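Local coordinates for genome polyprotein (Chicken sicinivirus JSY, PDB 6QWT) that provides, through its 3Dpol portion, the RNA-dependent RNA polymerase that probably copies the viral genome during replication, at residues A[81-86]-A[202-207]; A[112-117]-A[136-141]; A[218-223]-A[394-399]; A[351-354]-A[358-361]; A[363-368]-A[378-383]. All coordinates share one frame; numbering follows the deposited sequence.

Contact 1 of 5, residues A[81-86]-A[202-207]; sequences CNFPPL and GMYGSA
The carbonyl O of Asn82 takes a hydrogen bond from water 1 at 2.8 Å, and the same water sits 3.2 Å from Tyr204 OH, so one solvent molecule bridges the loop 81-86 to the phenol end of segment 202-207. Behind this bridge the phenol lies against Phe83 in an offset stack, with ring centroids 4.4 Å apart and planes inclined by 28°. Within the stack, Phe83 CE2 lies 3.5 Å from Tyr204 CE1, over one face of the Tyr204 ring and shifted toward its rim; the opposite face carries CB of Met203. At the ring edge, Cys81 O comes to 3.4 Å from Tyr204 CE1, near the ring plane. The Cys81 sulfur adds an oblique sulfur-aromatic contact, SG lying 3.7 Å from Tyr204 CD1. Because Tyr204 has positive phi (58°), with CG opposite its own carbonyl carbon (chi1 -44°), the ring leans across to the end of helix 70-81, whose exit is marked by left-handed Asn82. Helix 191-198 backs the pair, Leu193 touching Phe83 and Met197 touching Tyr204. Phe83 also reaches Ile256 of helix 243-256, while Tyr204 O accepts a bond from Tyr77 on helix 70-81.

Contact 2 of 5, residues A[112-117]-A[136-141]; sequences YPWCLT and PELYQE
This is an apolar edge contact, in which Trp114, standing on a loop, points the six-membered end of its indole at the first turns of helix 136-147. It lies on the periphery of the polymerase, the centre of the contact being about 26 Å from the centre of the chain, in a region consistent with the fingers of picornaviral polymerases. Three helix residues meet the indole. Glu141 comes closest, its CG being 3.5 Å from Trp114 CZ2, and CB of the same glutamate lies at the ring edge in its plane. The glutamate thus touches with its methylenes, while its carboxylate plane is turned 60° from the indole. A bend at chi2 (-59°) swings that carboxylate aside from the line of CB and CG. One turn earlier, the backbone O of Glu137 stands near the ring plane at its edge, 3.9 Å from Trp114 CH2. That same oxygen already accepts the helical bond from Glu141 N at 3.2 Å. Leu138 contributes CD1, 4.0 Å from Trp114 CZ2 and oblique to the ring. A chi1 of -42° sets the indole on the backbone N side of Trp114, from where its benzo end reaches the helix. The indole is further held by helix 180-189, where His181 pairs with Trp114 NE1 and Ile180 touches both Trp114 and Leu138. The chemistry therefore divides along the indole: its N-H is satisfied by a histidine of a third element, leaving dispersion and shape to join the benzo edge to helix 136-147.

Contact 3 of 5, residues A[218-223]-A[394-399]; sequences PFYHSF and TYIHPV
His221 joins Thr394 by a direct hydrogen bond and Tyr220 meets Ile396 in an aliphatic-aromatic contact, together linking the end of helix 212-222 to segment 394-399. The polar link runs from His221 NE2 to Thr394 O, 2.8 Å long and nearly straight, with an N-H...O angle of 174°. The acceptor lies almost in the imidazole plane, and the donor is tilted only 15° from the carbonyl plane, so both flat groups are well aligned for the bond. Since NE2 is the donor, that nitrogen carries a proton here. The apolar link is a CH-pi contact in which Ile396 CD1 sits over one face of Tyr220, 3.8 Å from the ring centroid. It is offset toward the CD2 side, with CD1 to Tyr220 CD2 at 3.5 Å, while Ile396 CG1 lies 3.6 Å from Tyr220 CG. The isoleucine chain thus runs over the ring base, crossing it at about a right angle. CG of Tyr220 is trans to the backbone N (chi1 179°), which carries the ring out toward the strand and lets its hydroxyl bond His377. Ile396 N also bonds Thr217 OG1 of the same helix, and Phe386 of the partner strand 384-388 packs against both Ile396 and Tyr220. Chemically, the backbone carbonyl at the threshold of strand 396-400 is fixed by a directional bond, whereas the side chain of Ile396 packs by dispersion against an aromatic face.

Contact 4 of 5, residues A[351-354]-A[358-361]; sequences DFYH and NYKV
Tyr353 begins its contact with Tyr359 at CB, which lies 3.7 Å from the carbonyl O of Tyr359. Its CG stands beside the backbone N (chi1 -86°), with the ring face laid against Tyr359. There CG and CD1 pass beneath the methylene of that residue, Tyr353 CD1 standing 3.6 Å from Tyr359 CB in a CH-pi contact over the face. At the ring edge the same CD1 also faces Val361 CB, 4.2 Å away. Toward the far end the neighbouring ring takes over: Tyr353 CE2 is 3.6 Å from Tyr359 CD2, an atom that sits over the centre of the Tyr353 face. The two rings form an edge-to-face pair, Tyr359 presenting its edge, with centroids 4.9 Å apart and planes at 60°. At the tip, Tyr353 OH bonds Tyr234 OH, while Tyr359 OH reaches Ser311 OG. A second, solvent-borne link joins the segments where water 2 lies in the His354 ring plane, 3.0 Å from NE2, and donates to Val361 O. The contact closes the short connection from helix 346-356, consistent with motif D of picornaviral polymerases, into palm-sheet edge strand 360-362. Beyond the tyrosines stand helix 298-316, supplying Val307 and Ser311, and adjacent strand 230-235, supplying Tyr234.

Contact 5 of 5, residues A[363-368]-A[378-383]; sequences PADKAS and DVTFLK
Ala364 meets Thr380 first, its CB pointing toward the other segment and stopping 4.0 Å from Thr380 OG1. Next comes Asp365, which carries the polar part of the contact. Its OD1 accepts a hydrogen bond from Thr380 OG1 at 3.2 Å. The hydroxyl approaches from above the carboxylate, 45° out of that plane, so the bond does not lie in the plane of its acceptor. The other oxygen of the aspartate, OD2, instead rests near the methyl of the threonine, 3.4 Å from Thr380 CG2. Asp365 and Thr380 extend from opposite directions, and the carboxylate thereby spans both branches of one side chain. On the threonine side, OG1 lies between the backbone N and the carbonyl carbon (chi1 68°), the crowded position, which sets the hydroxyl toward Asp365. Water 3 accepts from Thr380 N at 3.0 Å and has only a weak link to Asp365 OD2, a tenuous bridge to the amide. Past Asp365, the positive phi of Lys366 (54°) turns the chain, and the rest of the segment leads off from Thr380. Both segments belong to the excursion between strand 360-362 and strand 384-388. The run Phe381, Leu382, Lys383 and Arg384 is consistent with the signature of polymerase motif E. Val379 and Phe381, whose CB atoms point away from segment 363-368, pack on Leu337 of palm strand 335-340 and Phe386 of strand 384-388. Phe381 also touches Leu330 and Tyr332 on strand 327-332, while Thr380 rests on His385.

Along the chain, contact 2 is nested inside the loop closed by contact 1; contact 3 then opens and encloses contacts 4 and 5 in turn. Contact 2 is the outlier, its centre 33 Å or more from every other, and it lies on the opposite side of the chain's centre from contacts 3 and 5. The other four lie in or beside the palm sheet of strands 230-235, 327-332, 335-340 and 360-362. Contact 1 touches contact 3 through Gly202 and Ala207 against Phe219, and contact 5 through Ala207 against Phe381. Contacts 4 and 5 adjoin in sequence, with centres 18 Å apart. Contacts 1 and 3 join distant segments, while 4 and 5 close short local connections, consistent with motifs D and E.

Contact 1 of 5, residues A[81-86]-A[202-207]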
# COMPACT_ATOMS: atom_id res chain seq x y z
N CYS A 81 9.34 -6.36 18.14
CA CYS A 81 10.20 -5.74 17.14
C CYS A 81 11.65 -5.68 17.62
O CYS A 81 12.57 -6.03 16.88
CB CYS A 81 9.69 -4.33 16.81
SG CYS A 81 8.24 -4.27 15.74
N ASN A 82 11.86 -5.25 18.87
CA ASN A 82 13.18 -5.18 19.48
C ASN A 82 14.14 -4.36 18.61
O ASN A 82 15.27 -4.77 18.32
CB ASN A 82 13.74 -6.58 19.75
CG ASN A 82 14.91 -6.58 20.71
OD1 ASN A 82 14.97 -5.77 21.64
ND2 ASN A 82 15.86 -7.48 20.50
N PHE A 83 13.68 -3.19 18.19
CA PHE A 83 14.51 -2.30 17.38
C PHE A 83 15.71 -1.83 18.19
O PHE A 83 15.56 -1.43 19.35
CB PHE A 83 13.70 -1.08 16.92
CG PHE A 83 12.77 -1.35 15.78
CD1 PHE A 83 11.40 -1.14 15.92
CD2 PHE A 83 13.25 -1.80 14.56
CE1 PHE A 83 10.54 -1.38 14.87
CE2 PHE A 83 12.39 -2.04 13.50
CZ PHE A 83 11.03 -1.83 13.66
N PRO A 84 16.92 -1.86 17.63
CA PRO A 84 18.04 -1.17 18.25
C PRO A 84 17.92 0.32 18.00
O PRO A 84 17.00 0.76 17.29
CB PRO A 84 19.26 -1.76 17.52
CG PRO A 84 18.74 -2.08 16.17
CD PRO A 84 17.30 -2.52 16.36
N PRO A 85 18.81 1.14 18.56
CA PRO A 85 18.80 2.57 18.20
C PRO A 85 18.94 2.75 16.70
O PRO A 85 19.82 2.17 16.06
CB PRO A 85 20.00 3.14 18.96
CG PRO A 85 20.15 2.22 20.14
CD PRO A 85 19.75 0.85 19.66
N LEU A 86 18.03 3.54 16.12
CA LEU A 86 18.04 3.84 14.70
C LEU A 86 18.46 5.28 14.48
O LEU A 86 18.37 6.13 15.37
CB LEU A 86 16.66 3.59 14.07
CG LEU A 86 16.12 2.16 14.15
CD1 LEU A 86 14.68 2.12 13.69
CD2 LEU A 86 16.97 1.21 13.32
N GLY A 202 8.61 -9.45 6.03
CA GLY A 202 8.28 -10.57 6.87
C GLY A 202 8.59 -10.34 8.34
O GLY A 202 7.91 -10.90 9.21
N MET A 203 9.59 -9.52 8.63
CA MET A 203 9.88 -9.11 10.00
C MET A 203 9.01 -7.92 10.39
O MET A 203 8.45 -7.22 9.54
CB MET A 203 11.36 -8.76 10.16
CG MET A 203 12.27 -9.96 10.31
SD MET A 203 14.02 -9.51 10.35
CE MET A 203 14.09 -8.54 11.85
N TYR A 204 8.89 -7.71 11.70
CA TYR A 204 8.13 -6.60 12.27
C TYR A 204 6.67 -6.61 11.81
O TYR A 204 6.01 -5.57 11.78
CB TYR A 204 8.79 -5.26 11.93
CG TYR A 204 10.29 -5.27 12.13
CD1 TYR A 204 10.84 -5.47 13.38
CD2 TYR A 204 11.15 -5.10 11.05
CE1 TYR A 204 12.21 -5.49 13.57
CE2 TYR A 204 12.52 -5.12 11.22
CZ TYR A 204 13.05 -5.31 12.48
OH TYR A 204 14.41 -5.33 12.66
N GLY A 205 6.17 -7.79 11.46
CA GLY A 205 4.78 -7.92 11.05
C GLY A 205 4.43 -7.19 9.77
O GLY A 205 3.25 -6.93 9.52
N SER A 206 5.43 -6.85 8.95
CA SER A 206 5.21 -6.06 7.75
C SER A 206 5.77 -6.77 6.53
O SER A 206 6.89 -7.28 6.55
CB SER A 206 5.85 -4.68 7.88
OG SER A 206 5.81 -3.99 6.65
N ALA A 207 4.98 -6.78 5.45
CA ALA A 207 5.40 -7.34 4.18
C ALA A 207 5.82 -6.26 3.18
O ALA A 207 6.09 -6.58 2.02
CB ALA A 207 4.27 -8.19 3.58
O HOH W 1 15.72 -4.98 15.55

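Contact 2 of 5, residues A[112-117]-A[136-141]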
# COMPACT_ATOMS: atom_id res chain seq x y z
N TYR A 112 2.46 19.32 -4.52
CA TYR A 112 2.10 20.72 -4.38
C TYR A 112 3.14 21.46 -3.54
O TYR A 112 3.56 20.95 -2.49
CB TYR A 112 0.72 20.86 -3.73
CG TYR A 112 0.11 22.22 -3.93
CD1 TYR A 112 -0.57 22.53 -5.10
CD2 TYR A 112 0.23 23.20 -2.95
CE1 TYR A 112 -1.12 23.78 -5.29
CE2 TYR A 112 -0.32 24.45 -3.13
CZ TYR A 112 -0.99 24.74 -4.30
OH TYR A 112 -1.54 25.98 -4.48
N PRO A 113 3.56 22.67 -3.95
CA PRO A 113 3.08 23.39 -5.14
C PRO A 113 3.93 23.17 -6.39
O PRO A 113 3.64 23.78 -7.42
CB PRO A 113 3.16 24.85 -4.70
CG PRO A 113 4.37 24.88 -3.81
CD PRO A 113 4.44 23.53 -3.12
N TRP A 114 4.96 22.32 -6.30
CA TRP A 114 5.86 22.13 -7.43
C TRP A 114 5.11 21.61 -8.66
O TRP A 114 5.35 22.08 -9.78
CB TRP A 114 6.98 21.15 -7.06
CG TRP A 114 7.57 21.36 -5.70
CD1 TRP A 114 7.21 20.72 -4.54
CD2 TRP A 114 8.63 22.26 -5.35
NE1 TRP A 114 7.98 21.17 -3.50
CE2 TRP A 114 8.86 22.12 -3.96
CE3 TRP A 114 9.41 23.17 -6.06
CZ2 TRP A 114 9.83 22.85 -3.28
CZ3 TRP A 114 10.37 23.90 -5.39
CH2 TRP A 114 10.57 23.73 -4.01
N CYS A 115 4.20 20.66 -8.46
CA CYS A 115 3.51 19.99 -9.56
C CYS A 115 2.63 20.94 -10.37
O CYS A 115 1.90 20.51 -11.27
CB CYS A 115 2.65 18.85 -9.01
SG CYS A 115 1.26 19.44 -8.04
N LEU A 116 2.68 22.22 -10.05
CA LEU A 116 1.95 23.25 -10.77
C LEU A 116 2.69 23.74 -12.00
O LEU A 116 2.06 24.06 -13.01
CB LEU A 116 1.67 24.42 -9.84
CG LEU A 116 0.37 25.21 -9.96
CD1 LEU A 116 -0.82 24.27 -10.12
CD2 LEU A 116 0.20 26.08 -8.73
N THR A 117 4.03 23.80 -11.94
CA THR A 117 4.83 24.33 -13.03
C THR A 117 6.09 23.50 -13.29
O THR A 117 6.92 23.92 -14.11
CB THR A 117 5.25 25.78 -12.75
OG1 THR A 117 6.05 25.83 -11.57
CG2 THR A 117 4.03 26.68 -12.58
N PRO A 136 18.84 24.92 -5.00
CA PRO A 136 18.79 25.75 -3.78
C PRO A 136 17.39 25.97 -3.23
O PRO A 136 17.24 26.17 -2.02
CB PRO A 136 19.43 27.07 -4.24
CG PRO A 136 20.36 26.66 -5.33
CD PRO A 136 19.67 25.54 -6.05
N GLU A 137 16.36 25.92 -4.08
CA GLU A 137 15.00 26.14 -3.60
C GLU A 137 14.42 24.88 -2.97
O GLU A 137 13.69 24.96 -1.97
CB GLU A 137 14.11 26.62 -4.75
CG GLU A 137 14.33 28.08 -5.11
CD GLU A 137 15.35 28.26 -6.23
OE1 GLU A 137 15.30 27.48 -7.21
OE2 GLU A 137 16.20 29.16 -6.13
N LEU A 138 14.71 23.70 -3.54
CA LEU A 138 14.23 22.46 -2.93
C LEU A 138 14.93 22.20 -1.61
O LEU A 138 14.28 21.81 -0.63
CB LEU A 138 14.43 21.29 -3.89
CG LEU A 138 13.98 19.94 -3.34
CD1 LEU A 138 12.54 20.00 -2.85
CD2 LEU A 138 14.14 18.84 -4.39
N TYR A 139 16.25 22.40 -1.56
CA TYR A 139 17.01 22.21 -0.33
C TYR A 139 16.41 23.02 0.82
O TYR A 139 16.29 22.52 1.94
CB TYR A 139 18.48 22.60 -0.55
CG TYR A 139 19.37 22.46 0.67
CD1 TYR A 139 19.41 23.44 1.65
CD2 TYR A 139 20.19 21.35 0.83
CE1 TYR A 139 20.22 23.31 2.77
CE2 TYR A 139 21.01 21.21 1.94
CZ TYR A 139 21.02 22.20 2.90
OH TYR A 139 21.84 22.06 4.00
N GLN A 140 16.04 24.26 0.54
CA GLN A 140 15.50 25.14 1.57
C GLN A 140 14.12 24.69 2.02
O GLN A 140 13.75 24.88 3.19
CB GLN A 140 15.48 26.57 1.06
CG GLN A 140 14.82 27.58 1.98
CD GLN A 140 14.57 28.90 1.29
OE1 GLN A 140 15.41 29.38 0.53
NE2 GLN A 140 13.41 29.49 1.55
N GLU A 141 13.33 24.10 1.12
CA GLU A 141 12.02 23.61 1.50
C GLU A 141 12.13 22.34 2.34
O GLU A 141 11.36 22.15 3.29
CB GLU A 141 11.16 23.36 0.26
CG GLU A 141 10.57 24.63 -0.33
CD GLU A 141 9.68 25.37 0.65
OE1 GLU A 141 10.18 26.32 1.29
OE2 GLU A 141 8.49 25.01 0.78

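Contact 3 of 5, residues A[218-223]-A[394-399]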
# COMPACT_ATOMS: atom_id res chain seq x y z
N PRO A 218 9.43 -17.85 2.27
CA PRO A 218 9.55 -17.64 3.72
C PRO A 218 8.26 -17.17 4.37
O PRO A 218 8.02 -17.49 5.54
CB PRO A 218 10.67 -16.59 3.83
CG PRO A 218 10.66 -15.89 2.53
CD PRO A 218 10.31 -16.93 1.52
N PHE A 219 7.41 -16.41 3.66
CA PHE A 219 6.09 -16.07 4.19
C PHE A 219 5.30 -17.33 4.51
O PHE A 219 4.71 -17.46 5.59
CB PHE A 219 5.31 -15.21 3.18
CG PHE A 219 5.81 -13.79 3.07
CD1 PHE A 219 5.20 -12.91 2.18
CD2 PHE A 219 6.87 -13.33 3.84
CE1 PHE A 219 5.65 -11.60 2.06
CE2 PHE A 219 7.32 -12.02 3.72
CZ PHE A 219 6.71 -11.16 2.83
N TYR A 220 5.28 -18.28 3.57
CA TYR A 220 4.54 -19.53 3.75
C TYR A 220 5.06 -20.32 4.95
O TYR A 220 4.29 -20.74 5.82
CB TYR A 220 4.66 -20.35 2.46
CG TYR A 220 3.97 -21.70 2.46
CD1 TYR A 220 2.64 -21.82 2.08
CD2 TYR A 220 4.66 -22.85 2.80
CE1 TYR A 220 2.01 -23.05 2.05
CE2 TYR A 220 4.04 -24.09 2.77
CZ TYR A 220 2.72 -24.18 2.40
OH TYR A 220 2.09 -25.40 2.38
N HIS A 221 6.38 -20.53 5.01
CA HIS A 221 6.94 -21.35 6.08
C HIS A 221 6.89 -20.66 7.44
O HIS A 221 6.98 -21.34 8.46
CB HIS A 221 8.38 -21.73 5.73
CG HIS A 221 8.49 -22.65 4.54
ND1 HIS A 221 8.00 -23.94 4.56
CD2 HIS A 221 9.01 -22.46 3.31
CE1 HIS A 221 8.22 -24.50 3.38
NE2 HIS A 221 8.84 -23.62 2.61
N SER A 222 6.73 -19.34 7.47
CA SER A 222 6.63 -18.65 8.76
C SER A 222 5.32 -18.96 9.46
O SER A 222 5.24 -18.89 10.69
CB SER A 222 6.78 -17.14 8.56
OG SER A 222 5.55 -16.55 8.17
N PHE A 223 4.27 -19.31 8.70
CA PHE A 223 2.98 -19.68 9.26
C PHE A 223 2.83 -21.19 9.44
O PHE A 223 1.71 -21.71 9.35
CB PHE A 223 1.85 -19.13 8.38
CG PHE A 223 1.61 -17.66 8.56
CD1 PHE A 223 2.09 -16.75 7.63
CD2 PHE A 223 0.90 -17.19 9.65
CE1 PHE A 223 1.86 -15.40 7.79
CE2 PHE A 223 0.67 -15.84 9.82
CZ PHE A 223 1.15 -14.94 8.88
N THR A 394 9.17 -27.36 -1.39
CA THR A 394 9.55 -26.40 -0.37
C THR A 394 9.46 -24.97 -0.87
O THR A 394 9.46 -24.04 -0.06
CB THR A 394 10.96 -26.68 0.14
OG1 THR A 394 11.88 -26.65 -0.96
CG2 THR A 394 11.02 -28.05 0.81
N TYR A 395 9.38 -24.77 -2.18
CA TYR A 395 9.30 -23.44 -2.77
C TYR A 395 7.87 -23.17 -3.23
O TYR A 395 7.21 -24.04 -3.79
CB TYR A 395 10.29 -23.32 -3.93
CG TYR A 395 11.70 -23.58 -3.47
CD1 TYR A 395 12.30 -24.82 -3.65
CD2 TYR A 395 12.43 -22.60 -2.80
CE1 TYR A 395 13.59 -25.07 -3.21
CE2 TYR A 395 13.71 -22.83 -2.35
CZ TYR A 395 14.29 -24.07 -2.56
OH TYR A 395 15.57 -24.30 -2.11
N ILE A 396 7.40 -21.95 -2.96
CA ILE A 396 5.98 -21.63 -2.98
C ILE A 396 5.71 -20.60 -4.06
O ILE A 396 6.32 -19.52 -4.07
CB ILE A 396 5.51 -21.12 -1.61
CG1 ILE A 396 6.05 -22.02 -0.49
CG2 ILE A 396 3.99 -21.04 -1.56
CD1 ILE A 396 5.56 -23.45 -0.56
N HIS A 397 4.77 -20.92 -4.96
CA HIS A 397 4.36 -20.01 -6.03
C HIS A 397 3.37 -18.98 -5.49
O HIS A 397 2.44 -19.33 -4.75
CB HIS A 397 3.69 -20.78 -7.17
CG HIS A 397 4.64 -21.62 -7.98
ND1 HIS A 397 5.31 -21.13 -9.08
CD2 HIS A 397 5.00 -22.92 -7.86
CE1 HIS A 397 6.06 -22.09 -9.60
NE2 HIS A 397 5.88 -23.19 -8.88
N PRO A 398 3.53 -17.71 -5.85
CA PRO A 398 2.44 -16.73 -5.66
C PRO A 398 1.48 -16.80 -6.83
O PRO A 398 1.80 -16.39 -7.95
CB PRO A 398 3.19 -15.39 -5.61
CG PRO A 398 4.42 -15.62 -6.43
CD PRO A 398 4.77 -17.08 -6.32
N VAL A 399 0.29 -17.35 -6.58
CA VAL A 399 -0.70 -17.58 -7.63
C VAL A 399 -1.77 -16.51 -7.49
O VAL A 399 -2.67 -16.61 -6.65
CB VAL A 399 -1.29 -19.00 -7.54
CG1 VAL A 399 -2.25 -19.25 -8.70
CG2 VAL A 399 -0.16 -20.02 -7.54

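Contact 4 of 5, residues A[351-354]-A[358-361]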
# COMPACT_ATOMS: atom_id res chain seq x y z
N ASP A 351 -15.93 -8.12 15.91
CA ASP A 351 -16.85 -7.64 16.94
C ASP A 351 -16.16 -6.66 17.88
O ASP A 351 -16.78 -5.67 18.31
CB ASP A 351 -17.43 -8.82 17.71
CG ASP A 351 -18.32 -9.71 16.84
OD1 ASP A 351 -18.29 -10.95 17.03
OD2 ASP A 351 -19.04 -9.17 15.97
N PHE A 352 -14.90 -6.91 18.23
CA PHE A 352 -14.17 -5.95 19.06
C PHE A 352 -14.00 -4.62 18.34
O PHE A 352 -14.16 -3.55 18.95
CB PHE A 352 -12.80 -6.51 19.45
CG PHE A 352 -11.88 -5.46 20.02
CD1 PHE A 352 -11.94 -5.12 21.36
CD2 PHE A 352 -10.98 -4.79 19.21
CE1 PHE A 352 -11.11 -4.15 21.89
CE2 PHE A 352 -10.14 -3.82 19.72
CZ PHE A 352 -10.21 -3.49 21.07
N TYR A 353 -13.67 -4.66 17.05
CA TYR A 353 -13.50 -3.43 16.28
C TYR A 353 -14.78 -2.62 16.25
O TYR A 353 -14.74 -1.38 16.34
CB TYR A 353 -13.05 -3.77 14.85
CG TYR A 353 -11.56 -3.93 14.68
CD1 TYR A 353 -11.03 -4.45 13.50
CD2 TYR A 353 -10.67 -3.56 15.68
CE1 TYR A 353 -9.66 -4.61 13.33
CE2 TYR A 353 -9.30 -3.71 15.52
CZ TYR A 353 -8.80 -4.24 14.34
OH TYR A 353 -7.44 -4.39 14.16
N HIS A 354 -15.93 -3.29 16.13
CA HIS A 354 -17.20 -2.57 16.06
C HIS A 354 -17.51 -1.84 17.36
O HIS A 354 -18.13 -0.77 17.33
CB HIS A 354 -18.34 -3.54 15.73
CG HIS A 354 -18.24 -4.16 14.37
ND1 HIS A 354 -18.68 -5.43 14.10
CD2 HIS A 354 -17.77 -3.67 13.20
CE1 HIS A 354 -18.47 -5.71 12.82
NE2 HIS A 354 -17.92 -4.65 12.26
N ASN A 358 -13.43 2.46 14.85
CA ASN A 358 -14.18 2.73 13.63
C ASN A 358 -13.84 1.76 12.51
O ASN A 358 -14.34 1.91 11.39
CB ASN A 358 -13.92 4.17 13.16
CG ASN A 358 -14.49 5.21 14.12
OD1 ASN A 358 -15.55 5.01 14.71
ND2 ASN A 358 -13.77 6.31 14.29
N TYR A 359 -13.00 0.76 12.78
CA TYR A 359 -12.62 -0.21 11.77
C TYR A 359 -13.81 -1.10 11.41
O TYR A 359 -14.52 -1.59 12.29
CB TYR A 359 -11.47 -1.08 12.26
CG TYR A 359 -10.16 -0.37 12.49
CD1 TYR A 359 -9.63 0.50 11.55
CD2 TYR A 359 -9.42 -0.61 13.65
CE1 TYR A 359 -8.42 1.14 11.77
CE2 TYR A 359 -8.22 0.02 13.87
CZ TYR A 359 -7.71 0.89 12.93
OH TYR A 359 -6.51 1.50 13.17
N LYS A 360 -14.01 -1.31 10.11
CA LYS A 360 -14.98 -2.29 9.60
C LYS A 360 -14.18 -3.32 8.81
O LYS A 360 -13.61 -3.00 7.76
CB LYS A 360 -16.04 -1.62 8.72
CG LYS A 360 -16.92 -0.61 9.43
CD LYS A 360 -17.84 0.10 8.44
CE LYS A 360 -18.67 1.19 9.10
NZ LYS A 360 -18.82 2.40 8.24
N VAL A 361 -14.13 -4.55 9.31
CA VAL A 361 -13.25 -5.57 8.77
C VAL A 361 -14.08 -6.66 8.11
O VAL A 361 -15.18 -6.98 8.56
CB VAL A 361 -12.32 -6.13 9.87
CG1 VAL A 361 -12.99 -7.26 10.63
CG2 VAL A 361 -11.02 -6.57 9.26
O HOH W 2 -17.39 -5.13 9.39

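Contact 5 of 5, residues A[363-368]-A[378-383]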
# COMPACT_ATOMS: atom_id res chain seq x y z
N PRO A 363 -13.87 -10.32 5.07
CA PRO A 363 -13.02 -11.30 4.39
C PRO A 363 -12.29 -10.69 3.20
O PRO A 363 -12.69 -9.66 2.65
CB PRO A 363 -14.00 -12.39 3.94
CG PRO A 363 -15.12 -12.28 4.92
CD PRO A 363 -15.25 -10.83 5.24
N ALA A 364 -11.20 -11.35 2.81
CA ALA A 364 -10.30 -10.82 1.79
C ALA A 364 -10.72 -11.16 0.36
O ALA A 364 -10.09 -10.65 -0.58
CB ALA A 364 -8.88 -11.34 2.03
N ASP A 365 -11.75 -11.98 0.17
CA ASP A 365 -12.14 -12.46 -1.15
C ASP A 365 -13.56 -12.04 -1.52
O ASP A 365 -14.23 -12.72 -2.31
CB ASP A 365 -11.99 -13.97 -1.23
CG ASP A 365 -10.59 -14.40 -1.60
OD1 ASP A 365 -9.80 -13.54 -2.04
OD2 ASP A 365 -10.28 -15.60 -1.46
N LYS A 366 -14.04 -10.92 -0.97
CA LYS A 366 -15.42 -10.47 -1.16
C LYS A 366 -16.42 -11.56 -0.78
O LYS A 366 -17.49 -11.68 -1.39
CB LYS A 366 -15.67 -9.98 -2.59
N ALA A 367 -16.07 -12.37 0.22
CA ALA A 367 -16.85 -13.54 0.59
C ALA A 367 -18.00 -13.21 1.52
O ALA A 367 -18.82 -14.10 1.79
CB ALA A 367 -15.94 -14.58 1.24
N SER A 368 -18.07 -11.99 2.04
CA SER A 368 -19.20 -11.49 2.82
C SER A 368 -19.38 -12.25 4.13
O SER A 368 -20.30 -11.94 4.90
CB SER A 368 -20.49 -11.57 2.00
OG SER A 368 -21.04 -12.88 2.04
N ASP A 378 -5.86 -22.04 1.92
CA ASP A 378 -7.07 -21.33 1.53
C ASP A 378 -6.88 -19.83 1.46
O ASP A 378 -7.70 -19.14 0.84
CB ASP A 378 -8.20 -21.62 2.52
CG ASP A 378 -8.60 -23.08 2.54
OD1 ASP A 378 -8.30 -23.76 3.54
OD2 ASP A 378 -9.21 -23.54 1.55
N VAL A 379 -5.82 -19.32 2.06
CA VAL A 379 -5.66 -17.89 2.31
C VAL A 379 -5.13 -17.19 1.06
O VAL A 379 -4.36 -17.76 0.28
CB VAL A 379 -4.73 -17.70 3.52
CG1 VAL A 379 -3.42 -17.03 3.13
CG2 VAL A 379 -5.44 -16.97 4.65
N THR A 380 -5.57 -15.95 0.86
CA THR A 380 -5.04 -15.08 -0.18
C THR A 380 -4.41 -13.85 0.47
O THR A 380 -4.95 -13.31 1.44
CB THR A 380 -6.12 -14.63 -1.18
OG1 THR A 380 -7.04 -13.75 -0.53
CG2 THR A 380 -6.86 -15.83 -1.74
N PHE A 381 -3.27 -13.42 -0.07
CA PHE A 381 -2.54 -12.26 0.42
C PHE A 381 -2.06 -11.48 -0.78
O PHE A 381 -1.34 -12.03 -1.62
CB PHE A 381 -1.36 -12.69 1.31
CG PHE A 381 -0.68 -11.54 2.00
CD1 PHE A 381 -1.40 -10.61 2.73
CD2 PHE A 381 0.70 -11.39 1.92
CE1 PHE A 381 -0.77 -9.55 3.36
CE2 PHE A 381 1.34 -10.34 2.56
CZ PHE A 381 0.60 -9.42 3.28
N LEU A 382 -2.46 -10.21 -0.88
CA LEU A 382 -2.20 -9.39 -2.06
C LEU A 382 -2.73 -10.09 -3.32
O LEU A 382 -2.05 -10.19 -4.34
CB LEU A 382 -0.71 -9.07 -2.19
CG LEU A 382 -0.05 -8.36 -1.00
CD1 LEU A 382 1.47 -8.33 -1.17
CD2 LEU A 382 -0.61 -6.96 -0.83
N LYS A 383 -3.96 -10.59 -3.21
CA LYS A 383 -4.67 -11.26 -4.29
C LYS A 383 -4.00 -12.56 -4.75
O LYS A 383 -4.28 -13.05 -5.84
CB LYS A 383 -4.87 -10.33 -5.49
CG LYS A 383 -5.76 -9.12 -5.21
CD LYS A 383 -5.95 -8.27 -6.47
CE LYS A 383 -7.43 -8.04 -6.77
NZ LYS A 383 -7.69 -7.85 -8.23
O HOH W 3 -8.46 -15.60 1.49